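Local coordinates for protein ferredoxin component of carbazole 1,9a-dioxygenase (Nocardioides aromaticivorans, PDB 3GCE) that carries a Rieske [2Fe-2S] cluster and, as the ferredoxin component, probably delivers electrons to the terminal oxygenase of carbazole 1,9a-dioxygenase, at residues A[54-59]-A[72-77]; A[34-39]-A[47-52]; A[66-71]-A[80-85]; A[28-33]-A[107-112]. All coordinates share one frame; numbering follows the deposited sequence.

Interaction 1: residues A[54-59]-A[72-77]; sequences AEAYLD and CPLHVG. With FES (Fe2/s2 (inorganic) cluster), chain B.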
loop_
_atom_site.group_PDB
_atom_site.type_symbol
_atom_site.label_atom_id
_atom_site.label_comp_id
_atom_site.label_asym_id
_atom_site.label_seq_id
_atom_site.Cartn_x
_atom_site.Cartn_y
_atom_site.Cartn_z
ATOM N N ALA A 54 -1.915 8.912 13.100
ATOM C CA ALA A 54 -0.893 9.893 13.448
ATOM C C ALA A 54 0.212 9.717 12.430
ATOM O O ALA A 54 0.086 8.913 11.509
ATOM C CB ALA A 54 -0.382 9.677 14.870
ATOM N N GLU A 55 1.293 10.467 12.562
ATOM C CA GLU A 55 2.361 10.292 11.610
ATOM C C GLU A 55 3.038 8.944 11.821
ATOM O O GLU A 55 3.719 8.730 12.828
ATOM C CB GLU A 55 3.381 11.420 11.693
ATOM C CG GLU A 55 4.358 11.373 10.533
ATOM C CD GLU A 55 5.645 12.101 10.836
ATOM O OE1 GLU A 55 5.675 12.860 11.839
ATOM O OE2 GLU A 55 6.620 11.919 10.068
ATOM N N ALA A 56 2.838 8.031 10.877
ATOM C CA ALA A 56 3.630 6.793 10.832
ATOM C C ALA A 56 3.595 6.241 9.417
ATOM O O ALA A 56 2.688 6.574 8.658
ATOM C CB ALA A 56 3.108 5.763 11.825
ATOM N N TYR A 57 4.569 5.400 9.083
ATOM C CA TYR A 57 4.783 4.959 7.717
ATOM C C TYR A 57 4.481 3.469 7.584
ATOM O O TYR A 57 5.180 2.620 8.120
ATOM C CB TYR A 57 6.195 5.386 7.207
ATOM C CG TYR A 57 6.325 6.886 7.359
ATOM C CD1 TYR A 57 5.879 7.743 6.341
ATOM C CD2 TYR A 57 6.803 7.456 8.540
ATOM C CE1 TYR A 57 5.940 9.139 6.484
ATOM C CE2 TYR A 57 6.857 8.881 8.701
ATOM C CZ TYR A 57 6.424 9.695 7.645
ATOM O OH TYR A 57 6.447 11.068 7.737
ATOM N N LEU A 58 3.379 3.178 6.887
ATOM C CA LEU A 58 2.795 1.851 6.894
ATOM C C LEU A 58 3.695 0.745 6.324
ATOM O O LEU A 58 3.655 -0.380 6.799
ATOM C CB LEU A 58 1.452 1.863 6.145
ATOM C CG LEU A 58 0.399 2.794 6.762
ATOM C CD1 LEU A 58 -0.846 2.790 5.856
ATOM C CD2 LEU A 58 0.028 2.354 8.209
ATOM N N ASP A 59 4.494 1.053 5.312
ATOM C CA ASP A 59 5.416 0.070 4.741
ATOM C C ASP A 59 6.433 -0.495 5.752
ATOM O O ASP A 59 7.012 -1.558 5.527
ATOM C CB ASP A 59 6.142 0.657 3.515
ATOM C CG ASP A 59 7.314 1.550 3.881
ATOM O OD1 ASP A 59 7.137 2.632 4.478
ATOM O OD2 ASP A 59 8.441 1.175 3.523
ATOM N N CYS A 72 0.008 -0.856 11.149
ATOM C CA CYS A 72 0.873 0.314 11.354
ATOM C C CYS A 72 1.962 -0.035 12.386
ATOM O O CYS A 72 1.659 -0.642 13.416
ATOM C CB CYS A 72 0.010 1.470 11.886
ATOM S SG CYS A 72 0.938 2.978 12.303
ATOM N N PRO A 73 3.222 0.359 12.136
ATOM C CA PRO A 73 4.259 0.004 13.120
ATOM C C PRO A 73 4.185 0.758 14.462
ATOM O O PRO A 73 4.813 0.327 15.456
ATOM C CB PRO A 73 5.572 0.354 12.404
ATOM C CG PRO A 73 5.213 1.422 11.426
ATOM C CD PRO A 73 3.771 1.097 10.975
ATOM N N LEU A 74 3.421 1.850 14.503
ATOM C CA LEU A 74 3.493 2.735 15.641
ATOM C C LEU A 74 2.473 2.386 16.724
ATOM O O LEU A 74 2.864 2.168 17.876
ATOM C CB LEU A 74 3.419 4.211 15.218
ATOM C CG LEU A 74 3.649 5.245 16.320
ATOM C CD1 LEU A 74 5.018 5.058 17.049
ATOM C CD2 LEU A 74 3.496 6.660 15.730
ATOM N N HIS A 75 1.186 2.356 16.380
ATOM C CA HIS A 75 0.163 1.952 17.360
ATOM C C HIS A 75 -0.656 0.756 16.885
ATOM O O HIS A 75 -1.738 0.445 17.445
ATOM C CB HIS A 75 -0.771 3.097 17.736
ATOM C CG HIS A 75 -0.070 4.392 18.017
ATOM N ND1 HIS A 75 -0.160 5.475 17.178
ATOM C CD2 HIS A 75 0.708 4.786 19.057
ATOM C CE1 HIS A 75 0.529 6.488 17.683
ATOM N NE2 HIS A 75 1.081 6.091 18.818
ATOM N N VAL A 76 -0.143 0.100 15.848
ATOM C CA VAL A 76 -0.670 -1.192 15.361
ATOM C C VAL A 76 -2.170 -1.193 14.990
ATOM O O VAL A 76 -2.852 -2.221 15.048
ATOM C CB VAL A 76 -0.223 -2.430 16.236
ATOM C CG1 VAL A 76 1.305 -2.562 16.220
ATOM C CG2 VAL A 76 -0.777 -2.406 17.686
ATOM N N GLY A 77 -2.663 -0.016 14.604
ATOM C CA GLY A 77 -3.901 0.060 13.828
ATOM C C GLY A 77 -3.736 -0.733 12.541
ATOM O O GLY A 77 -2.614 -1.081 12.172
HETATM FE FE1 FES B . -0.728 4.385 12.841
HETATM FE FE2 FES B . -1.242 5.386 15.345
HETATM S S1 FES B . -2.032 3.461 14.459
HETATM S S2 FES B . 0.048 6.201 13.746
#

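Interaction 2: residues A[34-39]-A[47-52]; sequences EVMVVR and ISNLCS. With FES (Fe2/s2 (inorganic) cluster), chain B.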
loop_
_atom_site.group_PDB
_atom_site.type_symbol
_atom_site.label_atom_id
_atom_site.label_comp_id
_atom_site.label_asym_id
_atom_site.label_seq_id
_atom_site.Cartn_x
_atom_site.Cartn_y
_atom_site.Cartn_z
ATOM N N GLU A 34 3.380 9.658 -1.131
ATOM C CA GLU A 34 4.076 8.449 -0.758
ATOM C C GLU A 34 3.061 7.316 -0.695
ATOM O O GLU A 34 2.018 7.415 -0.001
ATOM C CB GLU A 34 4.765 8.618 0.595
ATOM C CG GLU A 34 5.877 7.634 0.852
ATOM C CD GLU A 34 6.559 7.890 2.199
ATOM O OE1 GLU A 34 6.907 9.061 2.509
ATOM O OE2 GLU A 34 6.738 6.922 2.951
ATOM N N VAL A 35 3.364 6.251 -1.429
ATOM C CA VAL A 35 2.412 5.166 -1.630
ATOM C C VAL A 35 3.004 3.804 -1.267
ATOM O O VAL A 35 4.068 3.411 -1.769
ATOM C CB VAL A 35 1.900 5.153 -3.091
ATOM C CG1 VAL A 35 0.920 4.018 -3.303
ATOM C CG2 VAL A 35 1.218 6.464 -3.396
ATOM N N MET A 36 2.319 3.101 -0.374
ATOM C CA MET A 36 2.724 1.761 0.005
ATOM C C MET A 36 2.196 0.794 -1.041
ATOM O O MET A 36 1.005 0.814 -1.361
ATOM C CB MET A 36 2.162 1.397 1.379
ATOM C CG MET A 36 2.744 0.090 1.953
ATOM S SD MET A 36 1.611 -1.279 1.788
ATOM C CE MET A 36 0.503 -0.732 3.027
ATOM N N VAL A 37 3.092 -0.044 -1.552
ATOM C CA VAL A 37 2.749 -1.043 -2.549
ATOM C C VAL A 37 3.110 -2.408 -1.978
ATOM O O VAL A 37 4.169 -2.551 -1.365
ATOM C CB VAL A 37 3.462 -0.715 -3.904
ATOM C CG1 VAL A 37 3.264 -1.807 -4.937
ATOM C CG2 VAL A 37 2.905 0.589 -4.445
ATOM N N VAL A 38 2.206 -3.387 -2.134
ATOM C CA VAL A 38 2.447 -4.731 -1.666
ATOM C C VAL A 38 1.843 -5.771 -2.616
ATOM O O VAL A 38 0.731 -5.605 -3.118
ATOM C CB VAL A 38 1.934 -4.905 -0.193
ATOM C CG1 VAL A 38 0.407 -4.857 -0.112
ATOM C CG2 VAL A 38 2.497 -6.190 0.445
ATOM N N ARG A 39 2.615 -6.821 -2.883
ATOM C CA ARG A 39 2.178 -7.960 -3.691
ATOM C C ARG A 39 1.591 -9.031 -2.774
ATOM O O ARG A 39 2.132 -9.312 -1.697
ATOM C CB ARG A 39 3.364 -8.606 -4.399
ATOM C CG ARG A 39 3.827 -7.998 -5.701
ATOM C CD ARG A 39 4.941 -8.897 -6.328
ATOM N NE ARG A 39 4.453 -10.205 -6.794
ATOM C CZ ARG A 39 5.220 -11.196 -7.263
ATOM N NH1 ARG A 39 6.543 -11.083 -7.320
ATOM N NH2 ARG A 39 4.658 -12.318 -7.679
ATOM N N ILE A 47 -1.827 1.745 -1.361
ATOM C CA ILE A 47 -2.575 2.719 -0.549
ATOM C C ILE A 47 -1.597 3.777 -0.094
ATOM O O ILE A 47 -0.390 3.587 -0.211
ATOM C CB ILE A 47 -3.339 2.079 0.680
ATOM C CG1 ILE A 47 -2.372 1.342 1.637
ATOM C CG2 ILE A 47 -4.426 1.132 0.169
ATOM C CD1 ILE A 47 -2.986 1.040 3.054
ATOM N N SER A 48 -2.111 4.895 0.404
ATOM C CA SER A 48 -1.233 5.905 1.002
ATOM C C SER A 48 -0.350 5.265 2.066
ATOM O O SER A 48 -0.812 4.438 2.862
ATOM C CB SER A 48 -2.033 7.019 1.648
ATOM O OG SER A 48 -1.127 7.842 2.381
ATOM N N ASN A 49 0.921 5.654 2.081
ATOM C CA ASN A 49 1.860 5.107 3.046
ATOM C C ASN A 49 1.743 5.763 4.418
ATOM O O ASN A 49 2.358 5.306 5.363
ATOM C CB ASN A 49 3.306 5.253 2.550
ATOM C CG ASN A 49 4.269 4.318 3.280
ATOM O OD1 ASN A 49 3.923 3.184 3.578
ATOM N ND2 ASN A 49 5.474 4.797 3.563
ATOM N N LEU A 50 0.994 6.855 4.505
ATOM C CA LEU A 50 0.864 7.574 5.770
ATOM C C LEU A 50 -0.347 7.115 6.520
ATOM O O LEU A 50 -1.462 7.235 6.018
ATOM C CB LEU A 50 0.730 9.079 5.547
ATOM C CG LEU A 50 1.967 9.926 5.742
ATOM C CD1 LEU A 50 2.405 9.912 7.242
ATOM C CD2 LEU A 50 3.058 9.452 4.781
ATOM N N CYS A 51 -0.135 6.639 7.743
ATOM C CA CYS A 51 -1.250 6.204 8.589
ATOM C C CYS A 51 -2.182 7.398 8.847
ATOM O O CYS A 51 -1.704 8.527 9.015
ATOM C CB CYS A 51 -0.705 5.652 9.919
ATOM S SG CYS A 51 -1.980 4.992 10.994
ATOM N N SER A 52 -3.498 7.169 8.876
ATOM C CA SER A 52 -4.426 8.263 9.156
ATOM C C SER A 52 -4.537 8.604 10.649
ATOM O O SER A 52 -5.099 9.653 11.015
ATOM C CB SER A 52 -5.825 7.921 8.647
ATOM O OG SER A 52 -6.335 6.849 9.393
HETATM FE FE1 FES B . -0.728 4.385 12.841
HETATM FE FE2 FES B . -1.242 5.386 15.345
HETATM S S1 FES B . -2.032 3.461 14.459
HETATM S S2 FES B . 0.048 6.201 13.746
HETATM O O HOH W 1 0.222 9.273 0.593
#

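Interaction 3: residues A[66-71]-A[80-85]; sequences ESLEIE and DVRTGA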
loop_
_atom_site.group_PDB
_atom_site.type_symbol
_atom_site.label_atom_id
_atom_site.label_comp_id
_atom_site.label_asym_id
_atom_site.label_seq_id
_atom_site.Cartn_x
_atom_site.Cartn_y
_atom_site.Cartn_z
ATOM N N GLU A 66 -3.023 -13.132 5.032
ATOM C CA GLU A 66 -4.251 -13.932 5.197
ATOM C C GLU A 66 -5.487 -13.056 5.219
ATOM O O GLU A 66 -6.554 -13.476 4.771
ATOM C CB GLU A 66 -4.220 -14.727 6.504
ATOM C CG GLU A 66 -2.904 -14.645 7.285
ATOM C CD GLU A 66 -2.693 -13.335 8.088
ATOM O OE1 GLU A 66 -3.705 -12.621 8.295
ATOM O OE2 GLU A 66 -1.540 -13.004 8.480
ATOM N N SER A 67 -5.352 -11.856 5.791
ATOM C CA SER A 67 -6.461 -10.933 5.926
ATOM C C SER A 67 -6.323 -9.682 5.040
ATOM O O SER A 67 -7.210 -8.823 5.059
ATOM C CB SER A 67 -6.642 -10.544 7.406
ATOM O OG SER A 67 -5.537 -9.782 7.880
ATOM N N LEU A 68 -5.227 -9.597 4.264
ATOM C CA LEU A 68 -4.915 -8.444 3.370
ATOM C C LEU A 68 -4.938 -7.098 4.121
ATOM O O LEU A 68 -5.521 -6.102 3.650
ATOM C CB LEU A 68 -5.811 -8.420 2.094
ATOM C CG LEU A 68 -5.596 -9.583 1.089
ATOM C CD1 LEU A 68 -6.650 -9.584 0.009
ATOM C CD2 LEU A 68 -4.178 -9.597 0.442
ATOM N N GLU A 69 -4.319 -7.113 5.304
ATOM C CA GLU A 69 -4.194 -5.935 6.147
ATOM C C GLU A 69 -2.738 -5.566 6.296
ATOM O O GLU A 69 -1.862 -6.438 6.407
ATOM C CB GLU A 69 -4.743 -6.218 7.537
ATOM C CG GLU A 69 -6.252 -6.380 7.618
ATOM C CD GLU A 69 -6.680 -6.741 9.033
ATOM O OE1 GLU A 69 -6.317 -7.838 9.483
ATOM O OE2 GLU A 69 -7.355 -5.924 9.701
ATOM N N ILE A 70 -2.487 -4.269 6.295
ATOM C CA ILE A 70 -1.207 -3.731 6.730
ATOM C C ILE A 70 -1.399 -3.196 8.161
ATOM O O ILE A 70 -2.369 -2.502 8.467
ATOM C CB ILE A 70 -0.721 -2.602 5.793
ATOM C CG1 ILE A 70 0.698 -2.138 6.177
ATOM C CG2 ILE A 70 -1.699 -1.397 5.837
ATOM C CD1 ILE A 70 1.778 -3.219 6.037
ATOM N N GLU A 71 -0.458 -3.515 9.028
ATOM C CA GLU A 71 -0.545 -3.116 10.423
ATOM C C GLU A 71 0.476 -2.007 10.665
ATOM O O GLU A 71 1.661 -2.180 10.380
ATOM C CB GLU A 71 -0.263 -4.317 11.303
ATOM C CG GLU A 71 -0.174 -4.045 12.807
ATOM C CD GLU A 71 0.122 -5.334 13.576
ATOM O OE1 GLU A 71 0.542 -6.324 12.943
ATOM O OE2 GLU A 71 -0.052 -5.374 14.811
ATOM N N ASP A 80 -7.217 -2.206 5.394
ATOM C CA ASP A 80 -7.397 -3.119 4.281
ATOM C C ASP A 80 -6.596 -2.533 3.086
ATOM O O ASP A 80 -6.874 -1.423 2.639
ATOM C CB ASP A 80 -8.897 -3.230 3.963
ATOM C CG ASP A 80 -9.168 -3.960 2.645
ATOM O OD1 ASP A 80 -8.340 -4.840 2.249
ATOM O OD2 ASP A 80 -10.208 -3.636 2.004
ATOM N N VAL A 81 -5.617 -3.281 2.575
ATOM C CA VAL A 81 -4.813 -2.813 1.429
ATOM C C VAL A 81 -5.562 -2.727 0.111
ATOM O O VAL A 81 -5.085 -2.070 -0.821
ATOM C CB VAL A 81 -3.501 -3.619 1.257
ATOM C CG1 VAL A 81 -2.626 -3.472 2.513
ATOM C CG2 VAL A 81 -3.774 -5.104 0.947
ATOM N N ARG A 82 -6.725 -3.392 0.033
ATOM C CA ARG A 82 -7.574 -3.358 -1.160
ATOM C C ARG A 82 -8.324 -2.036 -1.313
ATOM O O ARG A 82 -8.614 -1.589 -2.449
ATOM C CB ARG A 82 -8.605 -4.485 -1.092
ATOM C CG ARG A 82 -8.000 -5.879 -1.224
ATOM C CD ARG A 82 -9.018 -6.942 -0.866
ATOM N NE ARG A 82 -9.291 -6.949 0.571
ATOM C CZ ARG A 82 -10.045 -7.855 1.179
ATOM N NH1 ARG A 82 -10.583 -8.838 0.479
ATOM N NH2 ARG A 82 -10.264 -7.774 2.482
ATOM N N THR A 83 -8.620 -1.381 -0.186
ATOM C CA THR A 83 -9.564 -0.254 -0.190
ATOM C C THR A 83 -9.113 0.965 0.583
ATOM O O THR A 83 -9.706 2.071 0.417
ATOM C CB THR A 83 -10.957 -0.681 0.357
ATOM O OG1 THR A 83 -10.802 -1.098 1.722
ATOM C CG2 THR A 83 -11.573 -1.837 -0.499
ATOM N N GLY A 84 -8.123 0.776 1.456
ATOM C CA GLY A 84 -7.699 1.833 2.389
ATOM C C GLY A 84 -8.581 1.925 3.635
ATOM O O GLY A 84 -8.419 2.834 4.441
ATOM N N ALA A 85 -9.542 1.008 3.783
ATOM C CA ALA A 85 -10.469 1.077 4.900
ATOM C C ALA A 85 -9.750 0.749 6.194
ATOM O O ALA A 85 -8.898 -0.137 6.208
ATOM C CB ALA A 85 -11.662 0.112 4.711
HETATM O O HOH W 2 -8.529 -6.529 4.381
#

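Interaction 4: residues A[28-33]-A[107-112]; sequences FDVDGD and ILVAPK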
loop_
_atom_site.group_PDB
_atom_site.type_symbol
_atom_site.label_atom_id
_atom_site.label_comp_id
_atom_site.label_asym_id
_atom_site.label_seq_id
_atom_site.Cartn_x
_atom_site.Cartn_y
_atom_site.Cartn_z
ATOM N N PHE A 28 6.822 4.070 -2.393
ATOM C CA PHE A 28 7.281 4.761 -3.588
ATOM C C PHE A 28 6.670 6.146 -3.624
ATOM O O PHE A 28 5.549 6.367 -3.127
ATOM C CB PHE A 28 6.836 4.009 -4.822
ATOM C CG PHE A 28 7.457 2.653 -4.964
ATOM C CD1 PHE A 28 8.783 2.521 -5.353
ATOM C CD2 PHE A 28 6.709 1.496 -4.701
ATOM C CE1 PHE A 28 9.364 1.260 -5.489
ATOM C CE2 PHE A 28 7.286 0.232 -4.822
ATOM C CZ PHE A 28 8.614 0.112 -5.219
ATOM N N ASP A 29 7.404 7.085 -4.213
ATOM C CA ASP A 29 6.850 8.390 -4.546
ATOM C C ASP A 29 6.002 8.299 -5.803
ATOM O O ASP A 29 6.486 7.892 -6.862
ATOM C CB ASP A 29 7.932 9.449 -4.749
ATOM C CG ASP A 29 7.365 10.719 -5.353
ATOM O OD1 ASP A 29 6.545 11.359 -4.678
ATOM O OD2 ASP A 29 7.692 11.067 -6.511
ATOM N N VAL A 30 4.736 8.690 -5.680
ATOM C CA VAL A 30 3.838 8.696 -6.791
ATOM C C VAL A 30 3.373 10.142 -6.930
ATOM O O VAL A 30 2.401 10.551 -6.298
ATOM C CB VAL A 30 2.651 7.708 -6.575
ATOM C CG1 VAL A 30 1.652 7.782 -7.728
ATOM C CG2 VAL A 30 3.160 6.252 -6.436
ATOM N N ASP A 31 4.095 10.920 -7.741
ATOM C CA ASP A 31 3.694 12.304 -8.022
ATOM C C ASP A 31 3.609 13.155 -6.762
ATOM O O ASP A 31 2.643 13.892 -6.584
ATOM C CB ASP A 31 2.316 12.314 -8.689
ATOM C CG ASP A 31 2.368 12.759 -10.123
ATOM O OD1 ASP A 31 3.038 12.071 -10.951
ATOM O OD2 ASP A 31 1.715 13.801 -10.416
ATOM N N GLY A 32 4.592 13.035 -5.883
ATOM C CA GLY A 32 4.594 13.794 -4.641
ATOM C C GLY A 32 3.950 13.076 -3.472
ATOM O O GLY A 32 4.212 13.436 -2.319
ATOM N N ASP A 33 3.104 12.076 -3.753
ATOM C CA ASP A 33 2.467 11.280 -2.682
ATOM C C ASP A 33 3.196 9.974 -2.411
ATOM O O ASP A 33 3.556 9.256 -3.335
ATOM C CB ASP A 33 1.006 10.983 -3.002
ATOM C CG ASP A 33 0.165 12.242 -3.086
ATOM O OD1 ASP A 33 0.183 13.044 -2.130
ATOM O OD2 ASP A 33 -0.496 12.435 -4.121
ATOM N N ILE A 107 4.759 -2.491 -12.811
ATOM C CA ILE A 107 3.726 -2.072 -11.883
ATOM C C ILE A 107 3.458 -0.580 -12.067
ATOM O O ILE A 107 4.334 0.267 -11.814
ATOM C CB ILE A 107 4.079 -2.389 -10.400
ATOM C CG1 ILE A 107 4.321 -3.890 -10.197
ATOM C CG2 ILE A 107 2.950 -1.903 -9.481
ATOM C CD1 ILE A 107 4.928 -4.195 -8.778
ATOM N N LEU A 108 2.247 -0.262 -12.502
ATOM C CA LEU A 108 1.881 1.133 -12.792
ATOM C C LEU A 108 0.816 1.611 -11.811
ATOM O O LEU A 108 -0.201 0.934 -11.632
ATOM C CB LEU A 108 1.337 1.218 -14.209
ATOM C CG LEU A 108 2.212 0.677 -15.360
ATOM C CD1 LEU A 108 1.454 0.789 -16.695
ATOM C CD2 LEU A 108 3.537 1.449 -15.416
ATOM N N VAL A 109 1.040 2.780 -11.216
ATOM C CA VAL A 109 0.134 3.370 -10.221
ATOM C C VAL A 109 -0.439 4.693 -10.755
ATOM O O VAL A 109 0.310 5.576 -11.177
ATOM C CB VAL A 109 0.885 3.621 -8.870
ATOM C CG1 VAL A 109 -0.074 4.166 -7.774
ATOM C CG2 VAL A 109 1.573 2.304 -8.393
ATOM N N ALA A 110 -1.758 4.826 -10.746
ATOM C CA ALA A 110 -2.388 6.077 -11.152
ATOM C C ALA A 110 -2.206 7.124 -10.060
ATOM O O ALA A 110 -2.489 6.850 -8.901
ATOM C CB ALA A 110 -3.858 5.860 -11.436
ATOM N N PRO A 111 -1.712 8.321 -10.415
ATOM C CA PRO A 111 -1.496 9.367 -9.415
ATOM C C PRO A 111 -2.815 9.947 -8.924
ATOM O O PRO A 111 -3.829 9.813 -9.604
ATOM C CB PRO A 111 -0.713 10.447 -10.182
ATOM C CG PRO A 111 -0.285 9.811 -11.462
ATOM C CD PRO A 111 -1.322 8.774 -11.760
ATOM N N LYS A 112 -2.776 10.549 -7.734
ATOM C CA LYS A 112 -3.917 11.225 -7.110
ATOM C C LYS A 112 -4.610 12.173 -8.090
ATOM O O LYS A 112 -5.835 12.145 -8.229
ATOM C CB LYS A 112 -3.416 12.018 -5.894
ATOM C CG LYS A 112 -4.441 12.254 -4.794
ATOM C CD LYS A 112 -3.759 12.629 -3.471
ATOM C CE LYS A 112 -3.252 14.060 -3.465
ATOM N NZ LYS A 112 -2.300 14.335 -2.343
#

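Interaction 1: residues A[54-59]-A[72-77]
Ala56 and Cys72 meet at the edge of the [2Fe-2S] cluster, where CB of Ala56 lies 3.6 Å from Cys72 SG and also touches the bridging sulfide S2. Loop 72-77 supplies one ligand to each iron: Cys72 SG binds FE1 at 2.2 Å, and His75 ND1 binds FE2 at 2.1 Å. The remaining protein ligands are Cys51 on FE1 and His53 on FE2, and the two imidazole rings stand almost perpendicular. Cys72 SG has a second partner in Leu74 N, whose N-H points at it with an angle of 164°, so the sulfur is gripped by both the metal and its own loop. Sulfide S1 lies in plane at the edge of the His75 ring, CG of Leu74 sits over one face, and Ala54 CB comes to the edge.

No hydrogen bond joins the two segments; beyond the cluster they meet by van der Waals contact, partly against backbone carbonyls. Leu74 CB rests on Ala56 CB at 3.7 Å, while its CD2 branch approaches the carbonyl Glu55 O at 3.6 Å. Pro73 CG lies against Tyr57 O, 3.5 Å away. Leu58 starts away from the loop, yet with CG opposite the carbonyl carbon (chi1 -61°) its CD2 reaches Cys72 CB at 3.8 Å. Loop 72-77 is closed at its base by Cys72 N donating to Gly77 O, 2.8 Å apart. Gly77 N approaches S1, and a side chain on this residue would be crowded by the sulfide.

Two cluster-binding loops, with Cys-X-His on one side and Cys-X-X-His on the other, are the hallmark of the Rieske [2Fe-2S] site.

Interaction 2: residues A[34-39]-A[47-52]
Glu34 and Asn49 cross obliquely, carboxylate and amide planes 43° apart, with Asn49 ND2 donating to Glu34 OE2 at a short 2.5 Å. The donor comes to the anti side of OE2, 24° out of the carboxylate plane, while OE2 lies close to the amide plane. Asn49 CG is trans to its backbone N (chi1 -161°), which carries the amide across strand 34-39 at about a right angle to Met36, its OD1 3.3 Å from Met36 CB. That oxygen also accepts from Asp59 N, and Asn49 N donates to Glu34 O at 2.9 Å. Replacing Asn49 by an alanine would probably leave Glu34 OE2 and Asp59 N without these partners and open a gap beside Met36 CB.

Met36 and Ile47, an antiparallel hydrogen-bonded pair, instead lie side by side and point the same way, with Met36 CE 3.8 Å from Ile47 CG1. Past them, Ser48 OG accepts from Leu50 N in an ST turn, and a water links this hydroxyl to Glu34 O; the chain then reaches Cys51, a ligand of iron FE1.

Strand 33-40 is central in its three-stranded sheet, bonded on its other side to Phe28 of strand 26-30, while Ile47 packs on Phe79 of strand 78-80.

Interaction 3: residues A[66-71]-A[80-85]
Asp80 CA makes a CA-H...O contact with Leu68 O at 3.6 Å, beside the place where Asp80 pairs with Glu69 as an antiparallel non-hydrogen-bonded couple, CA to CA 4.7 Å, both side chains projecting from the same face of the sheet. The Asp80 carboxylate organises the turn that follows. OD1 lies in the guanidinium plane of Arg82 and takes Arg82 NE on its syn side at 2.9 Å, a salt bridge, somewhat out of the carboxylate plane; Arg82 N comes from the opposite face, 71° out, and this bond makes an Asx turn. Asp80 OD2 accepts from Thr83 OG1 at 2.6 Å. With an alanine in place of Asp80, the Arg82 guanidinium would probably be set free to turn and the Thr83 hydroxyl would lose its acceptor.

Val81 carries the backbone link between the segments, its N donating to Leu68 O at 3.0 Å. The two methyls of Val81 divide the work: CG2 lies against that same carbonyl oxygen, 3.4 Å from Leu68 O, while CG1 meets Ile70 CB at 3.9 Å.

Arg82 crosses Leu68 at about a right angle. Leu68 CD1 touches Arg82 CD at 3.7 Å and sits over one face of the guanidinium, and a water accepting from Arg82 NH2 lies beside Ser67 O and Asp80 OD1. Thr83 OG1 accepts from Ala85 N in an ST turn, and Gly84 N donates to Asp80 O.

Leu68 and Glu69 form a G1 bulge opposite His64, and strand 69-71 runs between strands 62-64 and 78-80, while Leu68, Val81 and Arg82 pack on Tyr45 of strand 43-48.

Interaction 4: residues A[28-33]-A[107-112]
Asp33 and Lys112 form the salt bridge that fastens the last modelled residue of the chain to a beta hairpin. The hairpin joins strands 26-30 and 33-40 through a tight type I' turn, Val30 to Asp33, closed by Val30 N to Asp33 O and Asp33 N to Val30 O bonds. Gly32 occupies a turn position where a side chain would jam against the preceding carbonyl oxygen.

The lysine can be followed outward atom by atom. Lys112 CB lies 3.4 Å from Asp33 OD2, and Lys112 CG, trans to the backbone N (chi1 -154°), carries the chain on past the same oxygen. Lys112 CD is 3.3 Å from Asp33 OD2, and after a bend at chi3 of Lys112 (76°) CE remains equally near. The aliphatic part thus runs along one carboxylate oxygen while the ammonium group passes to the other, the two side chains crossing at about a right angle.

Nearer the core the contact is apolar. Val30 reaches out with CG1, 4.0 Å from Val109 CG1 of strand 106-109, and the same methyl meets Pro111 CA at 3.9 Å. Asp31, on the turn, crosses the proline ring at a slant, with Asp31 CG 3.9 Å from Pro111 CB. Tyr98, from a loop, touches both Asp33 and Val109, and Val12 of strand 12-16 packs on Val30, so the hairpin tip meets the sheet containing strand 106-109.

At the tip, Lys112 NZ donates to Asp33 OD1 at 2.8 Å on its syn side, 26° out of the carboxylate plane, and only weakly to Asp33 OD2 at 3.2 Å.

From the N terminus, segment 28-33 opens interaction 4, which closes only at 107-112, so interactions 1, 2 and 3 all nest inside its long loop. Interaction 2 comes first, closing the hairpin of strands 33-40 and 43-48 by residue 52. Interactions 1 and 3 follow and cross: 54-59 is followed by 66-71, then 72-77 returns to the first and 80-85 to the second. Interactions 1 and 2 share the cluster, and Tyr57 packs on Leu50. Met36 and Ile47 of interaction 2 pack on Ile70 of interaction 3, while Val35 packs on Val30, tying interaction 2 to interaction 4, whose centre is about 20 Å from that of interaction 1.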